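PDB 5YKJ: peroxiredoxin PRX1, mitochondrial, which probably reduces peroxides in mitochondria as a 1-Cys peroxiredoxin, with its oxidised thiol resolved through the glutathione and thioredoxin systems. Local coordinates for residues W30-S35 against V63-L68; P37-P42 against V73-K78. One frame throughout, in Å; residues are numbered along the deposited sequence. Where two conformers were deposited one is given.

Contact 1: W30-S35 against V63-L68; sequences WGVLFS and VKLIGL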
loop_
_atom_site.group_PDB
_atom_site.type_symbol
_atom_site.label_atom_id
_atom_site.label_comp_id
_atom_site.label_asym_id
_atom_site.label_seq_id
_atom_site.Cartn_x
_atom_site.Cartn_y
_atom_site.Cartn_z
ATOM N N TRP A 30 -0.525 -0.249 9.962
ATOM C CA TRP A 30 0.001 -0.683 8.684
ATOM C C TRP A 30 -0.166 0.574 7.805
ATOM O O TRP A 30 -0.894 1.461 8.108
ATOM C CB TRP A 30 -0.806 -1.836 8.065
ATOM C CG TRP A 30 -0.543 -3.147 8.661
ATOM C CD1 TRP A 30 -0.927 -3.571 9.877
ATOM C CD2 TRP A 30 0.110 -4.242 8.053
ATOM N NE1 TRP A 30 -0.527 -4.851 10.089
ATOM C CE2 TRP A 30 0.099 -5.298 8.966
ATOM C CE3 TRP A 30 0.684 -4.449 6.819
ATOM C CZ2 TRP A 30 0.688 -6.513 8.694
ATOM C CZ3 TRP A 30 1.247 -5.691 6.542
ATOM C CH2 TRP A 30 1.247 -6.689 7.473
ATOM N N GLY A 31 0.532 0.558 6.695
ATOM C CA GLY A 31 0.477 1.636 5.760
ATOM C C GLY A 31 0.424 1.222 4.286
ATOM O O GLY A 31 0.953 0.250 3.928
ATOM N N VAL A 32 -0.258 2.031 3.510
ATOM C CA VAL A 32 -0.299 1.898 2.076
ATOM C C VAL A 32 0.148 3.251 1.475
ATOM O O VAL A 32 -0.537 4.219 1.592
ATOM C CB VAL A 32 -1.669 1.457 1.540
ATOM C CG1 VAL A 32 -1.658 1.410 0.029
ATOM C CG2 VAL A 32 -2.040 0.096 2.027
ATOM N N LEU A 33 1.330 3.250 0.858
ATOM C CA LEU A 33 1.829 4.423 0.209
ATOM C C LEU A 33 1.622 4.222 -1.311
ATOM O O LEU A 33 2.144 3.312 -1.849
ATOM C CB LEU A 33 3.285 4.670 0.550
ATOM C CG LEU A 33 4.114 5.726 -0.153
ATOM C CD1 LEU A 33 3.590 7.093 0.147
ATOM C CD2 LEU A 33 5.594 5.567 0.167
ATOM N N PHE A 34 0.828 5.083 -1.926
ATOM C CA PHE A 34 0.520 5.007 -3.321
ATOM C C PHE A 34 0.955 6.283 -4.053
ATOM O O PHE A 34 0.815 7.320 -3.581
ATOM C CB PHE A 34 -0.959 4.697 -3.594
ATOM C CG PHE A 34 -1.942 5.597 -2.884
ATOM C CD1 PHE A 34 -2.380 5.285 -1.676
ATOM C CD2 PHE A 34 -2.400 6.736 -3.451
ATOM C CE1 PHE A 34 -3.275 6.062 -1.038
ATOM C CE2 PHE A 34 -3.318 7.535 -2.815
ATOM C CZ PHE A 34 -3.730 7.201 -1.605
ATOM N N SER A 35 1.505 6.062 -5.236
ATOM C CA SER A 35 2.134 7.060 -6.017
ATOM C C SER A 35 1.477 7.448 -7.338
ATOM O O SER A 35 0.926 6.665 -7.972
ATOM C CB SER A 35 3.563 6.596 -6.306
ATOM O OG SER A 35 4.129 6.087 -5.154
ATOM N N VAL A 63 -4.991 0.199 8.989
ATOM C CA VAL A 63 -4.175 0.635 7.876
ATOM C C VAL A 63 -4.401 2.133 7.583
ATOM O O VAL A 63 -5.481 2.539 7.436
ATOM C CB VAL A 63 -4.504 -0.139 6.596
ATOM C CG1 VAL A 63 -3.621 0.316 5.459
ATOM C CG2 VAL A 63 -4.355 -1.631 6.800
ATOM N N LYS A 64 -3.319 2.887 7.494
ATOM C CA LYS A 64 -3.352 4.280 7.156
ATOM C C LYS A 64 -2.891 4.443 5.702
ATOM O O LYS A 64 -1.945 3.866 5.296
ATOM C CB LYS A 64 -2.412 5.066 8.024
ATOM C CG LYS A 64 -2.881 5.179 9.443
ATOM C CD LYS A 64 -2.119 6.166 10.279
ATOM C CE LYS A 64 -2.674 6.100 11.670
ATOM N NZ LYS A 64 -1.675 5.982 12.724
ATOM N N LEU A 65 -3.638 5.246 4.966
ATOM C CA LEU A 65 -3.372 5.547 3.594
ATOM C C LEU A 65 -2.581 6.836 3.495
ATOM O O LEU A 65 -2.658 7.685 4.304
ATOM C CB LEU A 65 -4.683 5.675 2.798
ATOM C CG LEU A 65 -5.592 4.473 2.782
ATOM C CD1 LEU A 65 -6.979 4.821 2.317
ATOM C CD2 LEU A 65 -5.034 3.469 1.820
ATOM N N ILE A 66 -1.767 6.892 2.465
ATOM C CA ILE A 66 -1.004 8.083 2.146
ATOM C C ILE A 66 -0.645 8.099 0.655
ATOM O O ILE A 66 -0.142 7.189 0.147
ATOM C CB ILE A 66 0.207 8.289 3.052
ATOM C CG1 ILE A 66 0.840 9.614 2.770
ATOM C CG2 ILE A 66 1.184 7.149 2.923
ATOM C CD1 ILE A 66 1.648 10.126 3.933
ATOM N N GLY A 67 -0.972 9.193 0.047
ATOM C CA GLY A 67 -0.758 9.345 -1.326
ATOM C C GLY A 67 0.512 10.187 -1.702
ATOM O O GLY A 67 0.924 10.955 -0.879
ATOM N N LEU A 68 1.270 10.011 -2.806
ATOM C CA LEU A 68 2.348 10.816 -3.177
ATOM C C LEU A 68 2.046 11.150 -4.612
ATOM O O LEU A 68 1.720 10.381 -5.394
ATOM C CB LEU A 68 3.655 10.006 -3.086
ATOM C CG LEU A 68 4.942 10.665 -3.540
ATOM C CD1 LEU A 68 6.114 9.896 -3.007
ATOM C CD2 LEU A 68 5.029 10.640 -5.052
#

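Contact 2: P37-P42 against V73-K78; sequences PADFTP and VESHEK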
loop_
_atom_site.group_PDB
_atom_site.type_symbol
_atom_site.label_atom_id
_atom_site.label_comp_id
_atom_site.label_asym_id
_atom_site.label_seq_id
_atom_site.Cartn_x
_atom_site.Cartn_y
_atom_site.Cartn_z
ATOM N N PRO A 37 2.181 10.256 -10.807
ATOM C CA PRO A 37 3.109 11.151 -11.485
ATOM C C PRO A 37 2.723 12.645 -11.439
ATOM O O PRO A 37 3.564 13.458 -11.450
ATOM C CB PRO A 37 3.151 10.628 -12.932
ATOM C CG PRO A 37 2.635 9.253 -12.859
ATOM C CD PRO A 37 1.662 9.238 -11.743
ATOM N N ALA A 38 1.440 12.923 -11.447
ATOM C CA ALA A 38 0.950 14.286 -11.497
ATOM C C ALA A 38 -0.473 14.395 -10.988
ATOM O O ALA A 38 -1.144 13.440 -10.909
ATOM C CB ALA A 38 0.987 14.768 -12.916
ATOM N N ASP A 39 -0.905 15.600 -10.654
ATOM C CA ASP A 39 -2.255 15.839 -10.234
ATOM C C ASP A 39 -3.115 16.068 -11.474
ATOM O O ASP A 39 -2.629 16.282 -12.492
ATOM C CB ASP A 39 -2.359 17.109 -9.345
ATOM C CG ASP A 39 -1.663 16.977 -8.013
ATOM O OD1 ASP A 39 -1.056 15.966 -7.802
ATOM O OD2 ASP A 39 -1.715 17.934 -7.266
ATOM N N PHE A 40 -4.415 16.021 -11.299
ATOM C CA PHE A 40 -5.384 16.309 -12.372
ATOM C C PHE A 40 -5.217 15.433 -13.595
ATOM O O PHE A 40 -5.356 15.855 -14.657
ATOM C CB PHE A 40 -5.345 17.808 -12.741
ATOM C CG PHE A 40 -5.578 18.727 -11.577
ATOM C CD1 PHE A 40 -6.827 18.931 -11.104
ATOM C CD2 PHE A 40 -4.549 19.362 -10.974
ATOM C CE1 PHE A 40 -7.048 19.752 -10.064
ATOM C CE2 PHE A 40 -4.779 20.187 -9.916
ATOM C CZ PHE A 40 -6.031 20.367 -9.461
ATOM N N THR A 41 -4.923 14.178 -13.343
ATOM C CA THR A 41 -4.809 13.159 -14.373
ATOM C C THR A 41 -5.919 12.141 -14.071
ATOM O O THR A 41 -6.193 11.834 -12.975
ATOM C CB THR A 41 -3.426 12.485 -14.483
ATOM O OG1 THR A 41 -3.141 11.863 -13.265
ATOM C CG2 THR A 41 -2.358 13.460 -14.856
ATOM N N PRO A 42 -6.544 11.661 -15.140
ATOM C CA PRO A 42 -7.718 10.853 -14.934
ATOM C C PRO A 42 -7.669 9.523 -14.200
ATOM O O PRO A 42 -8.449 9.378 -13.355
ATOM C CB PRO A 42 -8.271 10.670 -16.352
ATOM C CG PRO A 42 -7.114 10.823 -17.246
ATOM C CD PRO A 42 -6.259 11.838 -16.565
ATOM N N VAL A 73 1.760 21.159 -2.555
ATOM C CA VAL A 73 0.600 20.979 -1.731
ATOM C C VAL A 73 -0.562 21.827 -2.216
ATOM O O VAL A 73 -1.653 21.408 -2.188
ATOM C CB VAL A 73 0.929 21.272 -0.272
ATOM C CG1 VAL A 73 -0.313 21.242 0.563
ATOM C CG2 VAL A 73 1.863 20.201 0.270
ATOM N N GLU A 74 -0.264 23.018 -2.669
ATOM C CA GLU A 74 -1.326 23.861 -3.149
ATOM C C GLU A 74 -2.050 23.192 -4.299
ATOM O O GLU A 74 -3.241 23.208 -4.360
ATOM C CB GLU A 74 -0.782 25.212 -3.579
ATOM C CG GLU A 74 -1.709 26.010 -4.431
ATOM C CD GLU A 74 -1.365 27.478 -4.515
ATOM O OE1 GLU A 74 -0.256 27.873 -4.123
ATOM O OE2 GLU A 74 -2.253 28.226 -4.965
ATOM N N SER A 75 -1.306 22.583 -5.186
ATOM C CA SER A 75 -1.924 21.879 -6.278
ATOM C C SER A 75 -2.743 20.696 -5.756
ATOM O O SER A 75 -3.842 20.494 -6.141
ATOM C CB SER A 75 -0.875 21.468 -7.295
ATOM O OG SER A 75 -1.431 20.580 -8.209
ATOM N N HIS A 76 -2.187 19.969 -4.807
ATOM C CA HIS A 76 -2.883 18.826 -4.241
ATOM C C HIS A 76 -4.192 19.231 -3.574
ATOM O O HIS A 76 -5.109 18.505 -3.630
ATOM C CB HIS A 76 -2.033 18.089 -3.210
ATOM C CG HIS A 76 -0.829 17.430 -3.769
ATOM N ND1 HIS A 76 -0.566 17.363 -5.105
ATOM C CD2 HIS A 76 0.186 16.800 -3.150
ATOM C CE1 HIS A 76 0.582 16.735 -5.277
ATOM N NE2 HIS A 76 1.045 16.375 -4.112
ATOM N N GLU A 77 -4.205 20.384 -2.923
ATOM C CA GLU A 77 -5.422 20.836 -2.296
ATOM C C GLU A 77 -6.557 21.049 -3.298
ATOM O O GLU A 77 -7.646 20.630 -3.045
ATOM C CB GLU A 77 -5.147 22.094 -1.483
ATOM C CG GLU A 77 -4.544 21.783 -0.125
ATOM C CD GLU A 77 -3.929 22.971 0.593
ATOM O OE1 GLU A 77 -3.740 23.997 0.010
ATOM O OE2 GLU A 77 -3.547 22.802 1.737
ATOM N N LYS A 78 -6.251 21.666 -4.428
ATOM C CA LYS A 78 -7.225 21.856 -5.475
ATOM C C LYS A 78 -7.683 20.514 -6.054
ATOM O O LYS A 78 -8.810 20.318 -6.327
ATOM C CB LYS A 78 -6.666 22.695 -6.625
ATOM C CG LYS A 78 -6.229 24.090 -6.267
ATOM C CD LYS A 78 -5.495 24.800 -7.428
ATOM C CE LYS A 78 -4.283 24.045 -8.030
ATOM N NZ LYS A 78 -3.020 24.811 -8.381
#

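Contact 1: W30-S35 against V63-L68
Trp30 O receives Lys64 N at 2.9 Å in the first of five backbone hydrogen bonds that pair these two parallel strands. Its N-H···O angle of 172° makes it nearly straight. Val32 then gives its N to Lys64 O and takes Ile66 N on its own carbonyl, and Phe34 does the same between Ile66 O and Leu68 N. The bond from Leu68 N to Phe34 O is the shortest, at 2.8 Å, although it is more bent, at 147°. CA-H···O contacts fill in between; Gly31 CA, for example, lies 3.3 Å from Lys64 O.

Phe34 packs its ring over the neighbouring strand. CG stands between the backbone N and the carbonyl carbon (chi1 52°), which swings the ring across to 63-68 and sets one face over Gly67 CA in a CH-pi contact, 3.7 Å from CA to the ring centroid. Glycine suits the place beneath it, since a CB there would run into the ring. With an alanine in place of Phe34, the CH-pi contact with Gly67 would be lost and Phe51 would probably be left without its stacking partner. On the same sheet face, Val32 CG2 meets Val63 CG1 at 3.8 Å, and Leu65 CD2 comes up to Val32 CB. On the other face Leu33 and Ile66 lie side by side, Leu33 CD1 3.7 Å from Ile66 CG2. Valine, leucine and isoleucine suit these strands because both faces are buried here.

The strands, parallel and joined through helices 46-53 and 55-59, form a beta-alpha-beta crossover of the thioredoxin-like fold. Strand 129-133 flanks 30-35 and strand 96-98 flanks 63-68. Helices 55-59 and 153-169 pack on the Val63 side, while Tyr108 touches Leu33 on the opposite face.

Contact 2: P37-P42 against V73-K78
Asp39 and His76 meet through a short hydrogen bond, His76 ND1 lying 2.5 Å from Asp39 OD2, which sits nearly in the plane of the His76 ring. The carboxylate uses its syn lone pair, and its plane is turned 44° from the imidazole. In His76, CG lies anti to the carbonyl carbon (chi1 -66°); although its CB bond heads away from the loop, the ring is brought back so that ND1 faces Asp39. A histidine suits this place because its second nitrogen, NE2, can bond to Ile97 O at the same time. Ser75 turns its OG to within 2.8 Å of the same OD2 and also to Glu71, while Asp39 OD1 is held by Ser69.

The loop carries the PxxxTxxC signature of peroxiredoxins, with Pro37 and Thr41 leading to the oxidised cysteine at position 44, whose added oxygen bonds to Thr41 OG1. Asp39 and Phe40, between those signature residues, make the contact with the helix. Phe40 offers a ring edge: Lys78 CB lies near the ring plane, 3.7 Å from CZ, and the two side chains cross at about a right angle. Trp79 meets the same ring with planes about 50° apart.

Overall arrangement
Strand 30-36 runs directly into the loop of contact 2, and strand 63-69 leads on to helix 73-87, so contact 2 joins the elements that follow the two strands of contact 1. The centre of contact 1 lies about 5 Å, and that of contact 2 about 20 Å, from the centre of the chain, with their own centres about 16 Å apart. In the core, regular backbone pairing joins the strands and mostly apolar side chains pack on both faces. Toward the surface, where the loop lacks regular structure, side chains do the joining: a buried aspartate, histidine and serine cluster, bordered by the exposed Phe40 and Lys78.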